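Local coordinates for putative DNA-binding protein (PDB 3BS3) that probably binds DNA through a helix-turn-helix domain of the XRE family, at residues 12-15 with 16-20; 25-28 with 29-33; 38-41 with 42-45. One frame throughout, in Å; residues are numbered along the deposited sequence. Where two conformers were deposited one is given.

Contact 1: 12-15 with 16-20; sequences LNRI and KVVLA
Val18 N donates to Arg14 O at 3.0 Å and Leu19 N to Ile15 O at 2.8 Å, both nearly straight, so the loop up to Arg14, the N-cap residue, passes directly into the first turn of helix 15-21. The start is held by Asn13, whose OD1 accepts from Ile15 N on a lone pair at 2.9 Å, in the carbonyl plane: an Asx turn. Its ND2 is hydrogen-bonded to Gln49 OE1. A water 2.8 Å from the same OD1, probably donating to it, accepts from Lys16 N at 2.9 Å, which would link a second backbone N-H of the helix start to that amide. Arg14 doubles back beside the helix. A bend at chi3 (65°) sets one face of its guanidinium over Val17 CB, while NH2 comes within 3.6 Å of Val17 CG1; the side chain crosses that of Val18 at about a right angle, with NH1 near CG2. NH1 itself is hydrogen-bonded to Gln68 O. Ile15 and Leu19 lie side by side and point the same way, CG2 of Ile15 meeting CD1 of Leu19 at 3.7 Å; with chi1 at -66°, Ile15 holds CG2 anti to its N, toward Leu19. This apolar pair faces the core of the all-helical domain, where Ile15 also packs on Leu29 of helix 26-33, Trp43 of helix 37-44 and Leu55 of helix 52-62.

Contact 2: 25-28 with 29-33; sequences TNRW and LAEQM
Trp28 and Gln32, one helical turn apart, meet in a CH-pi contact: Gln32 CG stands 3.7 Å from the centroid of the six-membered ring, over the face and shifted toward its rim. The chi1 of Gln32 (-66°) puts CG over the ring; a bend at chi2 (-64°) then lays the amide along the indole, the planes 14° apart, with CD 4.1 Å from both CE2 and CZ2. Arg24 adds a cation-pi interaction to the same tryptophan. Between charges the contact is looser. In the conformer given, Arg27 and Glu31 run side by side, but NE and OE2 stay 4.4 Å apart and the oxygen lies well out of the guanidinium plane; what touches is the aliphatic part, CD of Arg27 at 3.7 Å from OE2 of Glu31. Hydrogen bonds supply the frame. Thr25 is the N-cap, and its OG1 accepts from Trp28 N at 3.1 Å, while its carbonyl takes the N-H of Leu29. Helix 26-33 is probably the first helix of the helix-turn-helix pair, with helix 37-44 following it after a short turn. Further i to i+4 backbone bonds join Ala30 N to Asn26 O, Glu31 N to Arg27 O and Gln32 N to Trp28 O, each 2.9 Å. On the buried side of the helix, Leu29 packs on Leu61 of helix 52-62.

Contact 3: 38-41 with 42-45; sequences NTIS and RWCS. With SO4 (sulfate ion), chain B.
Trp43 lies along the preceding turn of its helix, against Thr39 and Ile40, and can be followed outward from the backbone. Its CB rests 3.4 Å from Ile40 O. Beyond it, a chi2 of only -9° turns the indole so that Thr39 O sits over a face of the five-membered ring, 3.4 Å from CD1. Farther out, the methyl CG2 of Thr39 takes up the contact: it hangs over the ring face toward the rim, about as close to NE1 and CZ2 as to CE2, which it meets at 3.8 Å. By CE3 and CZ3, on the same side of the ring plane as the threonine methyl, Ile40 CD1 comes in obliquely, 3.6 Å from CZ3. Met54 and Val58 of helix 52-62 also pack on the indole. In XRE-type helix-turn-helix domains the second helix of the motif is the recognition helix, and 37-44 probably plays that part here. Thr39 is consistent with this: while CG2 packs on the tryptophan, OG1 donates to O3 of a sulfate ion at 2.7 Å. The same ion is hydrogen-bonded to Ser36 N, and although it probably came from the crystallisation liquor, it may sit where a DNA backbone phosphate would. On another side of the helix, Asn38 O accepts from Arg42 N at 2.9 Å. In the conformer given, Ser41 OG also donates to it at 2.7 Å, from the same face of the carbonyl plane, its chi1 of 75° bringing OG round to that side. Alongside, the Arg42 chain runs with that of Asn38, CD at 3.7 Å from ND2, their guanidinium and amide planes turned 37° apart.

The three contacts follow one another along the chain on successive helices, and all converge on one small core. Contacts 1 and 2, with centres about 13 Å apart, meet where Leu19 CD1 lies 3.4 Å from Asn26 OD1. Contacts 1 and 3, about 10 Å between centres, are joined by a probable hydrogen bond from Asn13 ND2 to Trp43 O at 2.9 Å, while Cys44 SG packs on Leu19. Contacts 2 and 3 form the presumed helix-turn-helix, centres about 11 Å apart, Ala30 CB standing 3.6 Å from Ile40 CG1. Asn26 and Cys44 lie near the junction of all three. Of the three, contact 3 carries the sulfate, consistent with a DNA-facing surface there.

Contact 1: 12-15 with 16-20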
loop_
_atom_site.group_PDB
_atom_site.type_symbol
_atom_site.label_atom_id
_atom_site.label_comp_id
_atom_site.label_asym_id
_atom_site.label_seq_id
_atom_site.Cartn_x
_atom_site.Cartn_y
_atom_site.Cartn_z
ATOM N N LEU A 12 4.938 7.816 0.419
ATOM C CA LEU A 12 4.761 7.665 1.840
ATOM C C LEU A 12 3.288 7.779 2.163
ATOM O O LEU A 12 2.450 7.900 1.263
ATOM C CB LEU A 12 5.586 8.716 2.594
ATOM C CG LEU A 12 7.105 8.784 2.405
ATOM C CD1 LEU A 12 7.608 10.074 3.006
ATOM C CD2 LEU A 12 7.839 7.570 3.031
ATOM N N ASN A 13 2.964 7.699 3.450
ATOM C CA ASN A 13 1.593 7.878 3.850
ATOM C C ASN A 13 1.409 9.146 4.680
ATOM O O ASN A 13 2.371 9.677 5.213
ATOM C CB ASN A 13 1.083 6.632 4.589
ATOM C CG ASN A 13 1.587 6.552 6.025
ATOM O OD1 ASN A 13 1.138 7.312 6.887
ATOM N ND2 ASN A 13 2.496 5.605 6.291
ATOM N N ARG A 14 0.162 9.579 4.779
ATOM C CA ARG A 14 -0.204 10.794 5.523
ATOM C C ARG A 14 -1.024 10.480 6.752
ATOM O O ARG A 14 -1.751 11.346 7.265
ATOM C CB ARG A 14 -0.993 11.756 4.610
ATOM C CG ARG A 14 -0.280 12.149 3.362
ATOM C CD ARG A 14 -1.054 13.205 2.591
ATOM N NE ARG A 14 -1.154 14.469 3.337
ATOM C CZ ARG A 14 -2.290 14.959 3.846
ATOM N NH1 ARG A 14 -3.433 14.286 3.737
ATOM N NH2 ARG A 14 -2.286 16.129 4.484
ATOM N N ILE A 15 -0.930 9.243 7.248
ATOM C CA ILE A 15 -1.800 8.846 8.351
ATOM C C ILE A 15 -1.610 9.732 9.580
ATOM O O ILE A 15 -2.572 10.090 10.249
ATOM C CB ILE A 15 -1.633 7.330 8.691
ATOM C CG1 ILE A 15 -2.141 6.517 7.492
ATOM C CG2 ILE A 15 -2.406 6.984 9.954
ATOM C CD1 ILE A 15 -1.721 5.035 7.570
ATOM N N LYS A 16 -0.375 10.128 9.888
ATOM C CA LYS A 16 -0.166 10.937 11.088
ATOM C C LYS A 16 -0.899 12.280 10.984
ATOM O O LYS A 16 -1.525 12.723 11.952
ATOM C CB LYS A 16 1.325 11.158 11.318
ATOM C CG LYS A 16 1.666 11.765 12.691
ATOM C CD LYS A 16 3.160 12.056 12.778
ATOM C CE LYS A 16 3.560 13.172 11.809
ATOM N NZ LYS A 16 3.269 14.564 12.322
ATOM N N VAL A 17 -0.829 12.914 9.811
ATOM C CA VAL A 17 -1.451 14.230 9.641
ATOM C C VAL A 17 -2.966 14.084 9.711
ATOM O O VAL A 17 -3.650 14.862 10.396
ATOM C CB VAL A 17 -1.037 14.885 8.308
ATOM C CG1 VAL A 17 -1.861 16.157 8.054
ATOM C CG2 VAL A 17 0.461 15.211 8.364
ATOM N N VAL A 18 -3.488 13.094 9.006
ATOM C CA VAL A 18 -4.948 12.915 8.963
ATOM C C VAL A 18 -5.506 12.524 10.343
ATOM O O VAL A 18 -6.572 13.005 10.730
ATOM C CB VAL A 18 -5.402 11.991 7.832
ATOM C CG1 VAL A 18 -6.941 11.809 7.883
ATOM C CG2 VAL A 18 -4.952 12.561 6.468
ATOM N N LEU A 19 -4.809 11.643 11.072
ATOM C CA LEU A 19 -5.206 11.357 12.458
ATOM C C LEU A 19 -5.373 12.637 13.278
ATOM O O LEU A 19 -6.344 12.813 14.024
ATOM C CB LEU A 19 -4.188 10.451 13.151
ATOM C CG LEU A 19 -4.357 8.959 12.828
ATOM C CD1 LEU A 19 -3.176 8.174 13.375
ATOM C CD2 LEU A 19 -5.658 8.381 13.419
ATOM N N ALA A 20 -4.402 13.521 13.168
ATOM C CA ALA A 20 -4.428 14.778 13.938
ATOM C C ALA A 20 -5.594 15.673 13.496
ATOM O O ALA A 20 -6.301 16.256 14.341
ATOM C CB ALA A 20 -3.109 15.495 13.786
HETATM O O HOH W 1 2.113 9.363 8.511
#

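Contact 2: 25-28 with 29-33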
loop_
_atom_site.group_PDB
_atom_site.type_symbol
_atom_site.label_atom_id
_atom_site.label_comp_id
_atom_site.label_asym_id
_atom_site.label_seq_id
_atom_site.Cartn_x
_atom_site.Cartn_y
_atom_site.Cartn_z
ATOM N N THR A 25 -6.481 9.194 17.857
ATOM C CA THR A 25 -5.155 8.788 18.337
ATOM C C THR A 25 -4.690 7.494 17.674
ATOM O O THR A 25 -5.502 6.719 17.136
ATOM C CB THR A 25 -5.141 8.507 19.862
ATOM O OG1 THR A 25 -6.094 7.474 20.174
ATOM C CG2 THR A 25 -5.428 9.775 20.661
ATOM N N ASN A 26 -3.387 7.241 17.764
ATOM C CA ASN A 26 -2.831 5.967 17.327
ATOM C C ASN A 26 -3.527 4.787 18.015
ATOM O O ASN A 26 -3.873 3.807 17.351
ATOM C CB ASN A 26 -1.332 5.900 17.639
ATOM C CG ASN A 26 -0.480 6.768 16.709
ATOM O OD1 ASN A 26 -0.972 7.419 15.783
ATOM N ND2 ASN A 26 0.823 6.772 16.963
ATOM N N ARG A 27 -3.761 4.901 19.332
ATOM C CA ARG A 27 -4.405 3.834 20.104
ATOM C C ARG A 27 -5.785 3.506 19.545
ATOM O O ARG A 27 -6.133 2.341 19.369
ATOM C CB ARG A 27 -4.540 4.223 21.583
ATOM C CG ARG A 27 -5.251 3.160 22.421
ATOM C CD ARG A 27 -6.345 3.767 23.277
ATOM N NE ARG A 27 -5.874 4.154 24.606
ATOM C CZ ARG A 27 -6.558 4.919 25.457
ATOM N NH1 ARG A 27 -6.045 5.208 26.643
ATOM N NH2 ARG A 27 -7.747 5.405 25.123
ATOM N N TRP A 28 -6.565 4.551 19.262
ATOM C CA TRP A 28 -7.900 4.359 18.734
ATOM C C TRP A 28 -7.838 3.613 17.403
ATOM O O TRP A 28 -8.569 2.644 17.173
ATOM C CB TRP A 28 -8.598 5.716 18.577
ATOM C CG TRP A 28 -9.968 5.569 17.989
ATOM C CD1 TRP A 28 -11.124 5.271 18.668
ATOM C CD2 TRP A 28 -10.318 5.639 16.609
ATOM N NE1 TRP A 28 -12.172 5.176 17.790
ATOM C CE2 TRP A 28 -11.716 5.405 16.524
ATOM C CE3 TRP A 28 -9.599 5.910 15.435
ATOM C CZ2 TRP A 28 -12.407 5.420 15.312
ATOM C CZ3 TRP A 28 -10.297 5.926 14.210
ATOM C CH2 TRP A 28 -11.684 5.675 14.171
ATOM N N LEU A 29 -6.932 4.051 16.537
ATOM C CA LEU A 29 -6.859 3.453 15.203
ATOM C C LEU A 29 -6.446 1.981 15.302
ATOM O O LEU A 29 -7.027 1.120 14.651
ATOM C CB LEU A 29 -5.902 4.241 14.309
ATOM C CG LEU A 29 -5.788 3.704 12.874
ATOM C CD1 LEU A 29 -7.151 3.707 12.155
ATOM C CD2 LEU A 29 -4.728 4.502 12.076
ATOM N N ALA A 30 -5.449 1.706 16.135
ATOM C CA ALA A 30 -4.974 0.340 16.351
ATOM C C ALA A 30 -6.112 -0.534 16.842
ATOM O O ALA A 30 -6.297 -1.636 16.330
ATOM C CB ALA A 30 -3.808 0.324 17.340
ATOM N N GLU A 31 -6.880 -0.042 17.821
ATOM C CA GLU A 31 -8.011 -0.804 18.359
ATOM C C GLU A 31 -9.062 -1.095 17.283
ATOM O O GLU A 31 -9.545 -2.223 17.170
ATOM C CB GLU A 31 -8.616 -0.107 19.593
ATOM C CG GLU A 31 -7.698 -0.232 20.818
ATOM C CD GLU A 31 -8.149 0.529 22.074
ATOM O OE1 GLU A 31 -9.083 1.360 22.016
ATOM O OE2 GLU A 31 -7.515 0.300 23.124
ATOM N N GLN A 32 -9.393 -0.086 16.478
ATOM C CA GLN A 32 -10.362 -0.276 15.392
ATOM C C GLN A 32 -9.897 -1.272 14.334
ATOM O O GLN A 32 -10.710 -1.969 13.725
ATOM C CB GLN A 32 -10.696 1.059 14.729
ATOM C CG GLN A 32 -11.428 1.988 15.651
ATOM C CD GLN A 32 -12.787 1.436 16.036
ATOM O OE1 GLN A 32 -13.598 1.087 15.168
ATOM N NE2 GLN A 32 -13.034 1.340 17.320
HETATM N N MSE A 33 -8.590 -1.360 14.131
HETATM C CA MSE A 33 -8.098 -2.243 13.090
HETATM C C MSE A 33 -7.607 -3.591 13.535
HETATM O O MSE A 33 -7.255 -4.437 12.697
HETATM C CB MSE A 33 -7.017 -1.548 12.351
HETATM C CG MSE A 33 -7.589 -0.454 11.578
HETATM SE SE MSE A 33 -6.067 0.241 10.811
HETATM C CE MSE A 33 -5.836 -1.024 9.333
#

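Contact 3: 38-41 with 42-45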
loop_
_atom_site.group_PDB
_atom_site.type_symbol
_atom_site.label_atom_id
_atom_site.label_comp_id
_atom_site.label_asym_id
_atom_site.label_seq_id
_atom_site.Cartn_x
_atom_site.Cartn_y
_atom_site.Cartn_z
ATOM N N ASN A 38 2.064 -0.281 18.188
ATOM C CA ASN A 38 3.392 -0.181 17.569
ATOM C C ASN A 38 3.297 -0.152 16.035
ATOM O O ASN A 38 3.944 0.671 15.378
ATOM C CB ASN A 38 4.295 -1.339 17.983
ATOM C CG ASN A 38 5.724 -1.185 17.454
ATOM O OD1 ASN A 38 6.379 -0.178 17.713
ATOM N ND2 ASN A 38 6.204 -2.180 16.716
ATOM N N THR A 39 2.520 -1.075 15.481
ATOM C CA THR A 39 2.304 -1.109 14.022
ATOM C C THR A 39 1.794 0.238 13.502
ATOM O O THR A 39 2.347 0.771 12.543
ATOM C CB THR A 39 1.378 -2.269 13.598
ATOM O OG1 THR A 39 1.992 -3.521 13.909
ATOM C CG2 THR A 39 1.139 -2.251 12.094
ATOM N N ILE A 40 0.756 0.790 14.134
ATOM C CA ILE A 40 0.196 2.082 13.706
ATOM C C ILE A 40 1.224 3.188 13.856
ATOM O O ILE A 40 1.373 4.031 12.975
ATOM C CB ILE A 40 -1.058 2.439 14.553
ATOM C CG1 ILE A 40 -2.145 1.384 14.351
ATOM C CG2 ILE A 40 -1.566 3.848 14.250
ATOM C CD1 ILE A 40 -2.492 1.097 12.944
ATOM N N SER A 41 1.956 3.173 14.972
ATOM C CA SER A 41 2.954 4.212 15.212
ATOM C C SER A 41 4.022 4.191 14.118
ATOM O O SER A 41 4.478 5.248 13.678
ATOM C CB SER A 41 3.591 4.086 16.607
ATOM O OG SER A 41 4.522 3.018 16.673
ATOM N N ARG A 42 4.407 2.992 13.682
ATOM C CA ARG A 42 5.408 2.846 12.622
ATOM C C ARG A 42 4.868 3.320 11.265
ATOM O O ARG A 42 5.609 3.896 10.466
ATOM C CB ARG A 42 5.915 1.417 12.545
ATOM C CG ARG A 42 6.871 1.082 13.718
ATOM C CD ARG A 42 7.284 -0.361 13.694
ATOM N NE ARG A 42 8.047 -0.697 12.491
ATOM C CZ ARG A 42 9.348 -0.457 12.315
ATOM N NH1 ARG A 42 10.076 0.132 13.253
ATOM N NH2 ARG A 42 9.930 -0.814 11.178
ATOM N N TRP A 43 3.593 3.087 11.007
ATOM C CA TRP A 43 2.983 3.701 9.824
ATOM C C TRP A 43 3.023 5.227 9.967
ATOM O O TRP A 43 3.365 5.942 9.011
ATOM C CB TRP A 43 1.521 3.281 9.653
ATOM C CG TRP A 43 1.315 1.835 9.379
ATOM C CD1 TRP A 43 2.277 0.905 9.110
ATOM C CD2 TRP A 43 0.068 1.152 9.338
ATOM N NE1 TRP A 43 1.705 -0.333 8.910
ATOM C CE2 TRP A 43 0.347 -0.204 9.046
ATOM C CE3 TRP A 43 -1.265 1.557 9.517
ATOM C CZ2 TRP A 43 -0.661 -1.176 8.938
ATOM C CZ3 TRP A 43 -2.280 0.586 9.403
ATOM C CH2 TRP A 43 -1.959 -0.764 9.123
ATOM N N CYS A 44 2.686 5.731 11.162
ATOM C CA CYS A 44 2.583 7.196 11.344
ATOM C C CYS A 44 3.927 7.872 11.099
ATOM O O CYS A 44 4.000 8.965 10.503
ATOM C CB CYS A 44 2.067 7.552 12.734
ATOM S SG CYS A 44 0.326 7.323 12.752
ATOM N N SER A 45 5.001 7.237 11.575
ATOM C CA SER A 45 6.339 7.775 11.401
ATOM C C SER A 45 6.935 7.429 10.033
ATOM O O SER A 45 8.068 7.792 9.732
ATOM C CB SER A 45 7.247 7.245 12.507
ATOM O OG SER A 45 7.424 5.851 12.351
HETATM S S SO4 B . -0.174 -6.473 13.831
HETATM O O1 SO4 B . 0.526 -7.595 14.452
HETATM O O2 SO4 B . -1.604 -6.766 13.808
HETATM O O3 SO4 B . 0.075 -5.260 14.601
HETATM O O4 SO4 B . 0.314 -6.299 12.461
#